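Local coordinates for protein putative SAM-dependent O-methyltranferase (Podospora anserina, PDB 4YMH) that binds S-adenosyl-L-homocysteine and probably transfers methyl groups from S-adenosylmethionine to oxygen atoms of its substrates, as in cation-dependent O-methyltransferases, at residues 29-34 with 79-84; 25-30 with 49-54; 36-41 with 73-78. All coordinates share one frame; numbering follows the deposited sequence.

Interaction 1: residues 29-34 with 79-84; sequences DALVEH and SALAWY. With SAH (S-adenosyl-L-homocysteine), chain E.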
loop_
_atom_site.group_PDB
_atom_site.type_symbol
_atom_site.label_atom_id
_atom_site.label_comp_id
_atom_site.label_asym_id
_atom_site.label_seq_id
_atom_site.Cartn_x
_atom_site.Cartn_y
_atom_site.Cartn_z
ATOM N N ASP A 29 0.074 -7.151 22.178
ATOM C CA ASP A 29 -1.047 -7.343 23.099
ATOM C C ASP A 29 -1.509 -6.042 23.754
ATOM O O ASP A 29 -2.718 -5.791 23.892
ATOM C CB ASP A 29 -0.679 -8.358 24.179
ATOM C CG ASP A 29 -0.601 -9.771 23.645
ATOM O OD1 ASP A 29 -1.034 -10.002 22.497
ATOM O OD2 ASP A 29 -0.126 -10.661 24.379
ATOM N N ALA A 30 -0.544 -5.216 24.142
ATOM C CA ALA A 30 -0.845 -3.971 24.841
ATOM C C ALA A 30 -1.667 -3.052 23.950
ATOM O O ALA A 30 -2.573 -2.351 24.423
ATOM C CB ALA A 30 0.432 -3.277 25.274
ATOM N N LEU A 31 -1.342 -3.063 22.661
ATOM C CA LEU A 31 -2.021 -2.195 21.709
ATOM C C LEU A 31 -3.432 -2.708 21.420
ATOM O O LEU A 31 -4.351 -1.920 21.245
ATOM C CB LEU A 31 -1.202 -2.067 20.419
ATOM C CG LEU A 31 -1.641 -0.970 19.438
ATOM C CD1 LEU A 31 -1.804 0.330 20.185
ATOM C CD2 LEU A 31 -0.632 -0.816 18.285
ATOM N N VAL A 32 -3.605 -4.024 21.369
ATOM C CA VAL A 32 -4.947 -4.591 21.309
ATOM C C VAL A 32 -5.770 -4.100 22.504
ATOM O O VAL A 32 -6.917 -3.664 22.352
ATOM C CB VAL A 32 -4.929 -6.129 21.320
ATOM C CG1 VAL A 32 -6.355 -6.669 21.369
ATOM C CG2 VAL A 32 -4.178 -6.675 20.121
ATOM N N GLU A 33 -5.172 -4.167 23.690
ATOM C CA GLU A 33 -5.857 -3.718 24.902
ATOM C C GLU A 33 -6.270 -2.243 24.803
ATOM O O GLU A 33 -7.386 -1.869 25.190
ATOM C CB GLU A 33 -4.974 -3.945 26.135
ATOM C CG GLU A 33 -5.636 -3.564 27.442
ATOM C CD GLU A 33 -4.778 -3.878 28.658
ATOM O OE1 GLU A 33 -3.536 -3.835 28.545
ATOM O OE2 GLU A 33 -5.350 -4.176 29.728
ATOM N N HIS A 34 -5.380 -1.404 24.282
ATOM C CA HIS A 34 -5.733 0.002 24.106
ATOM C C HIS A 34 -6.867 0.190 23.079
ATOM O O HIS A 34 -7.751 1.036 23.254
ATOM C CB HIS A 34 -4.510 0.816 23.688
ATOM C CG HIS A 34 -4.823 2.240 23.374
ATOM N ND1 HIS A 34 -5.117 3.174 24.348
ATOM C CD2 HIS A 34 -4.913 2.894 22.192
ATOM C CE1 HIS A 34 -5.364 4.337 23.777
ATOM N NE2 HIS A 34 -5.253 4.195 22.468
ATOM N N SER A 79 -2.949 5.284 16.832
ATOM C CA SER A 79 -1.968 5.309 15.745
ATOM C C SER A 79 -0.616 5.816 16.256
ATOM O O SER A 79 0.419 5.328 15.818
ATOM C CB SER A 79 -2.457 6.134 14.539
ATOM O OG SER A 79 -2.818 7.456 14.882
ATOM N N ALA A 80 -0.612 6.753 17.206
ATOM C CA ALA A 80 0.651 7.158 17.834
ATOM C C ALA A 80 1.358 5.971 18.500
ATOM O O ALA A 80 2.580 5.832 18.393
ATOM C CB ALA A 80 0.414 8.275 18.865
ATOM N N LEU A 81 0.600 5.115 19.185
ATOM C CA LEU A 81 1.204 3.960 19.835
ATOM C C LEU A 81 1.651 2.916 18.805
ATOM O O LEU A 81 2.636 2.197 19.036
ATOM C CB LEU A 81 0.242 3.337 20.853
ATOM C CG LEU A 81 -0.007 4.215 22.093
ATOM C CD1 LEU A 81 -1.158 3.672 22.944
ATOM C CD2 LEU A 81 1.265 4.337 22.928
ATOM N N ALA A 82 0.944 2.834 17.676
ATOM C CA ALA A 82 1.415 1.973 16.587
ATOM C C ALA A 82 2.780 2.441 16.071
ATOM O O ALA A 82 3.707 1.636 15.935
ATOM C CB ALA A 82 0.405 1.928 15.437
ATOM N N TRP A 83 2.904 3.739 15.787
ATOM C CA TRP A 83 4.188 4.297 15.345
ATOM C C TRP A 83 5.287 4.055 16.379
ATOM O O TRP A 83 6.437 3.706 16.046
ATOM C CB TRP A 83 4.063 5.809 15.076
ATOM C CG TRP A 83 3.039 6.198 14.033
ATOM C CD1 TRP A 83 2.036 7.118 14.177
ATOM C CD2 TRP A 83 2.923 5.688 12.699
ATOM N NE1 TRP A 83 1.302 7.204 13.020
ATOM C CE2 TRP A 83 1.825 6.337 12.098
ATOM C CE3 TRP A 83 3.640 4.743 11.952
ATOM C CZ2 TRP A 83 1.426 6.071 10.784
ATOM C CZ3 TRP A 83 3.242 4.480 10.657
ATOM C CH2 TRP A 83 2.144 5.147 10.081
ATOM N N TYR A 84 4.924 4.263 17.644
ATOM C CA TYR A 84 5.818 4.010 18.769
ATOM C C TYR A 84 6.342 2.573 18.727
ATOM O O TYR A 84 7.559 2.334 18.809
ATOM C CB TYR A 84 5.087 4.310 20.096
ATOM C CG TYR A 84 5.905 4.042 21.350
ATOM C CD1 TYR A 84 6.805 4.985 21.834
ATOM C CD2 TYR A 84 5.778 2.848 22.041
ATOM C CE1 TYR A 84 7.558 4.742 22.970
ATOM C CE2 TYR A 84 6.533 2.589 23.185
ATOM C CZ TYR A 84 7.419 3.543 23.645
ATOM O OH TYR A 84 8.164 3.300 24.779
HETATM N N SAH E . -5.367 8.788 14.185
HETATM C CA SAH E . -6.349 8.198 15.051
HETATM C CB SAH E . -7.749 8.730 14.758
HETATM C CG SAH E . -7.880 10.218 14.444
HETATM S SD SAH E . -9.566 10.681 14.313
HETATM C C SAH E . -6.368 6.699 14.913
HETATM O O SAH E . -6.830 6.020 15.799
HETATM O OXT SAH E . -5.920 6.192 13.896
HETATM C "C5'" SAH E . -9.317 12.377 13.981
HETATM C "C4'" SAH E . -8.855 13.195 15.177
HETATM O "O4'" SAH E . -8.502 14.497 14.747
HETATM C "C3'" SAH E . -9.940 13.389 16.209
HETATM O "O3'" SAH E . -9.495 12.996 17.486
HETATM C "C2'" SAH E . -10.226 14.868 16.186
HETATM O "O2'" SAH E . -10.636 15.377 17.416
HETATM C "C1'" SAH E . -8.940 15.464 15.668
HETATM N N9 SAH E . -9.119 16.751 14.983
HETATM C C8 SAH E . -10.120 17.127 14.208
HETATM N N7 SAH E . -9.934 18.355 13.758
HETATM C C5 SAH E . -8.793 18.781 14.243
HETATM C C6 SAH E . -7.992 19.999 14.150
HETATM N N6 SAH E . -8.442 20.998 13.425
HETATM N N1 SAH E . -6.830 20.060 14.795
HETATM C C2 SAH E . -6.401 19.025 15.508
HETATM N N3 SAH E . -7.062 17.889 15.635
HETATM C C4 SAH E . -8.245 17.715 15.035
#
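Leu-31 and Leu-81 face each other where two short helical segments, 29-34 and 79-84, run almost exactly antiparallel, their axes 10.6 Å apart at an angle of 176°. At this spacing side chains from both helices meet in between: leucines, an alanine and a histidine ring. Leu-31 swings CG away from its own backbone N (chi1 -168°), which sends both methyls across to the other helix. There they split the work. CD1 rests against CB of Leu-81 at 3.7 Å, while CD2 lies on the next residue, its distance to Ala-82 CA being 3.9 Å. Alanine suits that place because its short side chain leaves the backbone low enough for a leucine methyl to settle on it.

One helical turn after Leu-31, His-34 also extends toward the partner. Leu-81 reaches it from above the ring: its CD1 stands 4.0 Å from the centroid of the His-34 imidazole, only 12° off the ring normal, a CH-pi contact made squarely over the face. NE2 of the same ring makes a weak hydrogen bond to Ser-76 OG in the loop ahead of helix 78-86. Tyr-114 and Ala-110 of helix 101-114 close over the same group of side chains.

Ser-79 turns away from this apolar seam toward the cofactor product. Its OG accepts a hydrogen bond of 3.0 Å from the amino N of S-adenosyl-L-homocysteine and is also hydrogen-bonded to Glu-71 OE2. Helix 78-86 is therefore two-sided, with leucine and alanine against helix 29-41 and a hydroxyl in the ligand pocket. No hydrogen bond links the two segments directly, so what joins them is the fit of methyl groups and one ring face.

Interaction 2: residues 25-30 with 49-54; sequences HGIPDA and SSRLQG. With SAH (S-adenosyl-L-homocysteine), chain E.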
loop_
_atom_site.group_PDB
_atom_site.type_symbol
_atom_site.label_atom_id
_atom_site.label_comp_id
_atom_site.label_asym_id
_atom_site.label_seq_id
_atom_site.Cartn_x
_atom_site.Cartn_y
_atom_site.Cartn_z
ATOM N N HIS A 25 1.097 -10.341 10.518
ATOM C CA HIS A 25 1.505 -10.297 11.914
ATOM C C HIS A 25 0.635 -9.303 12.657
ATOM O O HIS A 25 0.319 -8.238 12.139
ATOM C CB HIS A 25 2.987 -9.974 12.038
ATOM C CG HIS A 25 3.853 -11.138 11.690
ATOM N ND1 HIS A 25 4.566 -11.213 10.513
ATOM C CD2 HIS A 25 4.056 -12.317 12.328
ATOM C CE1 HIS A 25 5.192 -12.371 10.453
ATOM N NE2 HIS A 25 4.906 -13.058 11.545
ATOM N N GLY A 26 0.203 -9.691 13.854
ATOM C CA GLY A 26 -0.720 -8.876 14.622
ATOM C C GLY A 26 -0.052 -7.755 15.389
ATOM O O GLY A 26 1.165 -7.685 15.493
ATOM N N ILE A 27 -0.859 -6.860 15.932
ATOM C CA ILE A 27 -0.328 -5.797 16.767
ATOM C C ILE A 27 -0.042 -6.358 18.153
ATOM O O ILE A 27 -0.617 -7.377 18.538
ATOM C CB ILE A 27 -1.304 -4.601 16.839
ATOM C CG1 ILE A 27 -2.676 -5.056 17.325
ATOM C CG2 ILE A 27 -1.438 -3.939 15.461
ATOM C CD1 ILE A 27 -3.600 -3.923 17.632
ATOM N N PRO A 28 0.868 -5.717 18.902
ATOM C CA PRO A 28 1.217 -6.214 20.242
ATOM C C PRO A 28 0.012 -6.286 21.172
ATOM O O PRO A 28 -0.952 -5.543 20.981
ATOM C CB PRO A 28 2.224 -5.180 20.751
ATOM C CG PRO A 28 2.814 -4.586 19.535
ATOM C CD PRO A 28 1.697 -4.561 18.513
ATOM N N ASP A 29 0.074 -7.151 22.178
ATOM C CA ASP A 29 -1.047 -7.343 23.099
ATOM C C ASP A 29 -1.509 -6.042 23.754
ATOM O O ASP A 29 -2.718 -5.791 23.892
ATOM C CB ASP A 29 -0.679 -8.358 24.179
ATOM C CG ASP A 29 -0.601 -9.771 23.645
ATOM O OD1 ASP A 29 -1.034 -10.002 22.497
ATOM O OD2 ASP A 29 -0.126 -10.661 24.379
ATOM N N ALA A 30 -0.544 -5.216 24.142
ATOM C CA ALA A 30 -0.845 -3.971 24.841
ATOM C C ALA A 30 -1.667 -3.052 23.950
ATOM O O ALA A 30 -2.573 -2.351 24.423
ATOM C CB ALA A 30 0.432 -3.277 25.274
ATOM N N SER A 49 -8.514 3.801 13.826
ATOM C CA SER A 49 -8.103 2.859 12.788
ATOM C C SER A 49 -8.441 1.430 13.217
ATOM O O SER A 49 -8.677 1.184 14.397
ATOM C CB SER A 49 -6.610 3.017 12.492
ATOM O OG SER A 49 -6.337 4.345 12.050
ATOM N N SER A 50 -8.499 0.505 12.259
ATOM C CA SER A 50 -8.696 -0.919 12.546
ATOM C C SER A 50 -7.414 -1.590 13.055
ATOM O O SER A 50 -6.341 -0.988 13.050
ATOM C CB SER A 50 -9.165 -1.650 11.294
ATOM O OG SER A 50 -8.089 -1.748 10.365
ATOM N N ARG A 51 -7.523 -2.847 13.473
ATOM C CA ARG A 51 -6.351 -3.625 13.876
ATOM C C ARG A 51 -5.403 -3.900 12.703
ATOM O O ARG A 51 -4.172 -3.818 12.844
ATOM C CB ARG A 51 -6.786 -4.946 14.512
ATOM C CG ARG A 51 -7.538 -4.780 15.826
ATOM C CD ARG A 51 -7.942 -6.124 16.425
ATOM N NE ARG A 51 -6.800 -7.015 16.633
ATOM C CZ ARG A 51 -6.787 -8.027 17.497
ATOM N NH1 ARG A 51 -7.846 -8.274 18.258
ATOM N NH2 ARG A 51 -5.710 -8.785 17.615
ATOM N N LEU A 52 -5.980 -4.221 11.544
ATOM C CA LEU A 52 -5.177 -4.474 10.349
ATOM C C LEU A 52 -4.378 -3.218 9.991
ATOM O O LEU A 52 -3.190 -3.293 9.661
ATOM C CB LEU A 52 -6.069 -4.907 9.174
ATOM C CG LEU A 52 -5.355 -5.242 7.862
ATOM C CD1 LEU A 52 -4.350 -6.380 8.071
ATOM C CD2 LEU A 52 -6.383 -5.612 6.779
ATOM N N GLN A 53 -5.021 -2.053 10.086
ATOM C CA GLN A 53 -4.323 -0.799 9.822
ATOM C C GLN A 53 -3.200 -0.596 10.809
ATOM O O GLN A 53 -2.149 -0.059 10.458
ATOM C CB GLN A 53 -5.275 0.402 9.878
ATOM C CG GLN A 53 -6.209 0.523 8.705
ATOM C CD GLN A 53 -7.109 1.740 8.821
ATOM O OE1 GLN A 53 -8.243 1.635 9.282
ATOM N NE2 GLN A 53 -6.597 2.902 8.416
ATOM N N GLY A 54 -3.410 -1.025 12.051
ATOM C CA GLY A 54 -2.342 -1.010 13.039
ATOM C C GLY A 54 -1.129 -1.828 12.615
ATOM O O GLY A 54 0.025 -1.382 12.706
HETATM N N SAH E . -5.367 8.788 14.185
HETATM C CA SAH E . -6.349 8.198 15.051
HETATM C CB SAH E . -7.749 8.730 14.758
HETATM C CG SAH E . -7.880 10.218 14.444
HETATM S SD SAH E . -9.566 10.681 14.313
HETATM C C SAH E . -6.368 6.699 14.913
HETATM O O SAH E . -6.830 6.020 15.799
HETATM O OXT SAH E . -5.920 6.192 13.896
HETATM C "C5'" SAH E . -9.317 12.377 13.981
HETATM C "C4'" SAH E . -8.855 13.195 15.177
HETATM O "O4'" SAH E . -8.502 14.497 14.747
HETATM C "C3'" SAH E . -9.940 13.389 16.209
HETATM O "O3'" SAH E . -9.495 12.996 17.486
HETATM C "C2'" SAH E . -10.226 14.868 16.186
HETATM O "O2'" SAH E . -10.636 15.377 17.416
HETATM C "C1'" SAH E . -8.940 15.464 15.668
HETATM N N9 SAH E . -9.119 16.751 14.983
HETATM C C8 SAH E . -10.120 17.127 14.208
HETATM N N7 SAH E . -9.934 18.355 13.758
HETATM C C5 SAH E . -8.793 18.781 14.243
HETATM C C6 SAH E . -7.992 19.999 14.150
HETATM N N6 SAH E . -8.442 20.998 13.425
HETATM N N1 SAH E . -6.830 20.060 14.795
HETATM C C2 SAH E . -6.401 19.025 15.508
HETATM N N3 SAH E . -7.062 17.889 15.635
HETATM C C4 SAH E . -8.245 17.715 15.035
HETATM O O HOH W 1 -3.912 -7.840 15.452
#
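A water holds Ile-27 and Arg-51 together: its oxygen accepts from the backbone N of Ile-27 at 3.2 Å and from NH2 of Arg-51 at 3.0 Å. It sits at the edge of the guanidinium, in its plane, where the N-H bonds of that flat group point. Arginine suits this partly exposed place, since its aliphatic stem brings CG to 4.4 Å from Ile-27 CD1 while the charged end reaches the water.

The apolar half of the contact belongs to Ile-27. Its chi1 of 56° leaves CG2 anti to the carbonyl carbon and sends that methyl against the first turn of helix 51-64. There CG2 touches the carbonyl C of Gly-54 at 3.6 Å and lies 3.8 Å from the backbone O of Arg-51. Glycine suits position Gly-54, because a CB there would point toward the isoleucine and crowd CG2.

The start of helix 51-64 is fastened by a capping box. Ser-50 at the N-cap accepts with OG from the backbone N of Gln-53 at 3.1 Å, and Gln-53 OE1 takes the N-H of Ser-50 in return, in a bond that is nearly straight (174°) although the donor lies above the amide's carbonyl plane. Just ahead of the cap, Ser-49 turns to the ligand: its OG donates to OXT of S-adenosyl-L-homocysteine at 2.6 Å, and its N makes a weak bond to the other carboxylate oxygen.

Val-32 of helix 29-41 packs on both Ile-27 and Arg-51, Tyr-78 of helix 78-86 lies against Ile-27, and Ser-4 of the second subunit hydrogen-bonds Ser-50 OG. The contact thus ties the entry of helix 29-41 to that of helix 51-64, beside the dimer interface.

Interaction 3: residues 36-41 with 73-78; sequences EWTRTR and GCYSGY. With SAH (S-adenosyl-L-homocysteine), chain E.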
loop_
_atom_site.group_PDB
_atom_site.type_symbol
_atom_site.label_atom_id
_atom_site.label_comp_id
_atom_site.label_asym_id
_atom_site.label_seq_id
_atom_site.Cartn_x
_atom_site.Cartn_y
_atom_site.Cartn_z
ATOM N N GLU A 36 -9.284 -1.989 22.223
ATOM C CA GLU A 36 -10.516 -2.447 22.853
ATOM C C GLU A 36 -11.034 -1.448 23.888
ATOM O O GLU A 36 -12.239 -1.165 23.964
ATOM C CB GLU A 36 -10.302 -3.814 23.505
ATOM C CG GLU A 36 -9.993 -4.935 22.524
ATOM C CD GLU A 36 -11.205 -5.366 21.710
ATOM O OE1 GLU A 36 -12.334 -4.924 22.021
ATOM O OE2 GLU A 36 -11.027 -6.154 20.757
ATOM N N TRP A 37 -10.112 -0.923 24.686
ATOM C CA TRP A 37 -10.450 0.055 25.710
ATOM C C TRP A 37 -11.043 1.310 25.097
ATOM O O TRP A 37 -11.990 1.889 25.636
ATOM C CB TRP A 37 -9.215 0.417 26.526
ATOM C CG TRP A 37 -9.423 1.574 27.457
ATOM C CD1 TRP A 37 -9.877 1.523 28.742
ATOM C CD2 TRP A 37 -9.168 2.953 27.176
ATOM N NE1 TRP A 37 -9.925 2.787 29.278
ATOM C CE2 TRP A 37 -9.492 3.682 28.337
ATOM C CE3 TRP A 37 -8.695 3.641 26.055
ATOM C CZ2 TRP A 37 -9.360 5.066 28.408
ATOM C CZ3 TRP A 37 -8.567 5.017 26.125
ATOM C CH2 TRP A 37 -8.895 5.714 27.294
ATOM N N THR A 38 -10.468 1.739 23.981
ATOM C CA THR A 38 -10.978 2.902 23.268
ATOM C C THR A 38 -12.398 2.637 22.782
ATOM O O THR A 38 -13.280 3.489 22.917
ATOM C CB THR A 38 -10.083 3.275 22.072
ATOM O OG1 THR A 38 -8.781 3.634 22.546
ATOM C CG2 THR A 38 -10.683 4.462 21.305
ATOM N N ARG A 39 -12.627 1.452 22.227
ATOM C CA ARG A 39 -13.966 1.126 21.743
ATOM C C ARG A 39 -14.997 1.066 22.869
ATOM O O ARG A 39 -16.165 1.382 22.661
ATOM C CB ARG A 39 -13.944 -0.190 20.970
ATOM C CG ARG A 39 -13.067 -0.119 19.739
ATOM C CD ARG A 39 -12.916 -1.460 19.067
ATOM N NE ARG A 39 -14.076 -1.812 18.257
ATOM C CZ ARG A 39 -14.777 -2.931 18.402
ATOM N NH1 ARG A 39 -14.437 -3.815 19.335
ATOM N NH2 ARG A 39 -15.818 -3.163 17.616
ATOM N N THR A 40 -14.569 0.673 24.065
ATOM C CA THR A 40 -15.487 0.653 25.200
ATOM C C THR A 40 -15.731 2.061 25.744
ATOM O O THR A 40 -16.854 2.412 26.127
ATOM C CB THR A 40 -14.960 -0.250 26.331
ATOM O OG1 THR A 40 -14.785 -1.581 25.832
ATOM C CG2 THR A 40 -15.937 -0.287 27.495
ATOM N N ARG A 41 -14.678 2.872 25.757
ATOM C CA ARG A 41 -14.736 4.196 26.365
ATOM C C ARG A 41 -15.525 5.203 25.526
ATOM O O ARG A 41 -16.245 6.038 26.074
ATOM C CB ARG A 41 -13.322 4.728 26.613
ATOM C CG ARG A 41 -13.271 6.103 27.270
ATOM C CD ARG A 41 -13.002 6.016 28.773
ATOM N NE ARG A 41 -12.921 7.337 29.401
ATOM C CZ ARG A 41 -11.852 8.130 29.359
ATOM N NH1 ARG A 41 -10.763 7.753 28.712
ATOM N NH2 ARG A 41 -11.873 9.311 29.959
ATOM N N GLY A 73 -3.934 14.477 14.130
ATOM C CA GLY A 73 -5.159 13.829 14.573
ATOM C C GLY A 73 -4.837 12.634 15.456
ATOM O O GLY A 73 -4.637 11.525 14.968
ATOM N N CYS A 74 -4.793 12.855 16.768
ATOM C CA CYS A 74 -4.358 11.811 17.700
ATOM C C CYS A 74 -5.506 10.896 18.139
ATOM O O CYS A 74 -5.302 9.690 18.314
ATOM C CB CYS A 74 -3.702 12.449 18.928
ATOM S SG CYS A 74 -2.949 11.273 20.074
ATOM N N TYR A 75 -6.706 11.473 18.272
ATOM C CA TYR A 75 -7.868 10.816 18.894
ATOM C C TYR A 75 -7.486 10.192 20.235
ATOM O O TYR A 75 -7.162 10.920 21.173
ATOM C CB TYR A 75 -8.476 9.764 17.967
ATOM C CG TYR A 75 -9.839 9.289 18.419
ATOM C CD1 TYR A 75 -10.881 10.193 18.602
ATOM C CD2 TYR A 75 -10.088 7.940 18.664
ATOM C CE1 TYR A 75 -12.138 9.773 19.018
ATOM C CE2 TYR A 75 -11.347 7.510 19.089
ATOM C CZ TYR A 75 -12.362 8.431 19.256
ATOM O OH TYR A 75 -13.606 8.014 19.667
ATOM N N SER A 76 -7.505 8.862 20.336
ATOM C CA SER A 76 -7.197 8.217 21.623
ATOM C C SER A 76 -5.744 7.731 21.736
ATOM O O SER A 76 -5.359 7.143 22.747
ATOM C CB SER A 76 -8.142 7.043 21.880
ATOM O OG SER A 76 -7.685 5.864 21.230
ATOM N N GLY A 77 -4.939 7.994 20.714
ATOM C CA GLY A 77 -3.531 7.632 20.732
ATOM C C GLY A 77 -3.171 6.307 20.065
ATOM O O GLY A 77 -2.010 5.900 20.081
ATOM N N TYR A 78 -4.155 5.626 19.488
ATOM C CA TYR A 78 -3.921 4.319 18.858
ATOM C C TYR A 78 -2.848 4.344 17.772
ATOM O O TYR A 78 -1.928 3.510 17.782
ATOM C CB TYR A 78 -5.228 3.775 18.267
ATOM C CG TYR A 78 -5.082 2.483 17.481
ATOM C CD1 TYR A 78 -4.763 1.288 18.121
ATOM C CD2 TYR A 78 -5.280 2.456 16.099
ATOM C CE1 TYR A 78 -4.636 0.107 17.406
ATOM C CE2 TYR A 78 -5.153 1.272 15.376
ATOM C CZ TYR A 78 -4.832 0.102 16.038
ATOM O OH TYR A 78 -4.702 -1.087 15.342
HETATM N N SAH E . -5.367 8.788 14.185
HETATM C CA SAH E . -6.349 8.198 15.051
HETATM C CB SAH E . -7.749 8.730 14.758
HETATM C CG SAH E . -7.880 10.218 14.444
HETATM S SD SAH E . -9.566 10.681 14.313
HETATM C C SAH E . -6.368 6.699 14.913
HETATM O O SAH E . -6.830 6.020 15.799
HETATM O OXT SAH E . -5.920 6.192 13.896
HETATM C "C5'" SAH E . -9.317 12.377 13.981
HETATM C "C4'" SAH E . -8.855 13.195 15.177
HETATM O "O4'" SAH E . -8.502 14.497 14.747
HETATM C "C3'" SAH E . -9.940 13.389 16.209
HETATM O "O3'" SAH E . -9.495 12.996 17.486
HETATM C "C2'" SAH E . -10.226 14.868 16.186
HETATM O "O2'" SAH E . -10.636 15.377 17.416
HETATM C "C1'" SAH E . -8.940 15.464 15.668
HETATM N N9 SAH E . -9.119 16.751 14.983
HETATM C C8 SAH E . -10.120 17.127 14.208
HETATM N N7 SAH E . -9.934 18.355 13.758
HETATM C C5 SAH E . -8.793 18.781 14.243
HETATM C C6 SAH E . -7.992 19.999 14.150
HETATM N N6 SAH E . -8.442 20.998 13.425
HETATM N N1 SAH E . -6.830 20.060 14.795
HETATM C C2 SAH E . -6.401 19.025 15.508
HETATM N N3 SAH E . -7.062 17.889 15.635
HETATM C C4 SAH E . -8.245 17.715 15.035
#
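Thr-38 and Ser-76 bring their hydroxyls together at the tight end of this contact, with OG1 of Thr-38 only 2.8 Å from OG of Ser-76. The pair belongs to a small buried polar group, for Thr-38 OG1 is also hydrogen-bonded to His-34 O one turn back. Threonine has both faces needed here. With OG1 set beside the backbone N (chi1 -63°), its methyl CG2 projects anti to that N and reaches CE2 of Tyr-75 at 3.8 Å. An alanine here is likely to leave the Ser-76 hydroxyl without this close polar mate and to open a gap beside the Tyr-75 ring.

The partner segment is the glycine-rich loop that follows the first strand of the Rossmann-like fold in class I methyltransferases. It turns through a type II' bend from Cys-74 to Gly-77, closed by Gly-77 N to Cys-74 O at 3.0 Å. Gly-73 and Gly-77 both have backbone angles that would jam a CB against the preceding carbonyl, and at Gly-73 a CB would also crowd the ribose. The carbonyl of Gly-73 instead accepts from the amino N of S-adenosyl-L-homocysteine at 2.9 Å. Tyr-75 meets the ribose with its ring edge, CD1 lying 3.3 Å from O3' of the ligand, and its OH is hydrogen-bonded to Asp-44 OD1.

Beyond Thr-38 the helix soon faces solvent, and packing gives way to long polar arms. Arg-39 turns away from the loop and pairs with Glu-36 on its own helix, NH1 to OE1 at 3.6 Å, the carboxylate oxygen lying in the guanidinium plane. CB of Arg-41, also an exposed residue, lies over one face of the Trp-37 indole.

Helix 29-41 runs through all three contacts. Interaction 2 takes its entry, interaction 1 its first turns and interaction 3 its last. The centres of interactions 1 and 2 lie about 7 Å apart, those of interactions 1 and 3 about 10 Å, and those of interactions 2 and 3 about 13 Å, interaction 1 sharing a side of the chain's centre with each of the other two. Along the chain, interaction 3 is nested within the loop closed by interaction 1, whereas interactions 2 and 3 alternate. Tyr-78 stitches them together, its OH probably hydrogen-bonded to Ser-50 O and its ring against Leu-31. Each contact also brings a segment to S-adenosyl-L-homocysteine, so the helix probably backs the pocket from a second shell.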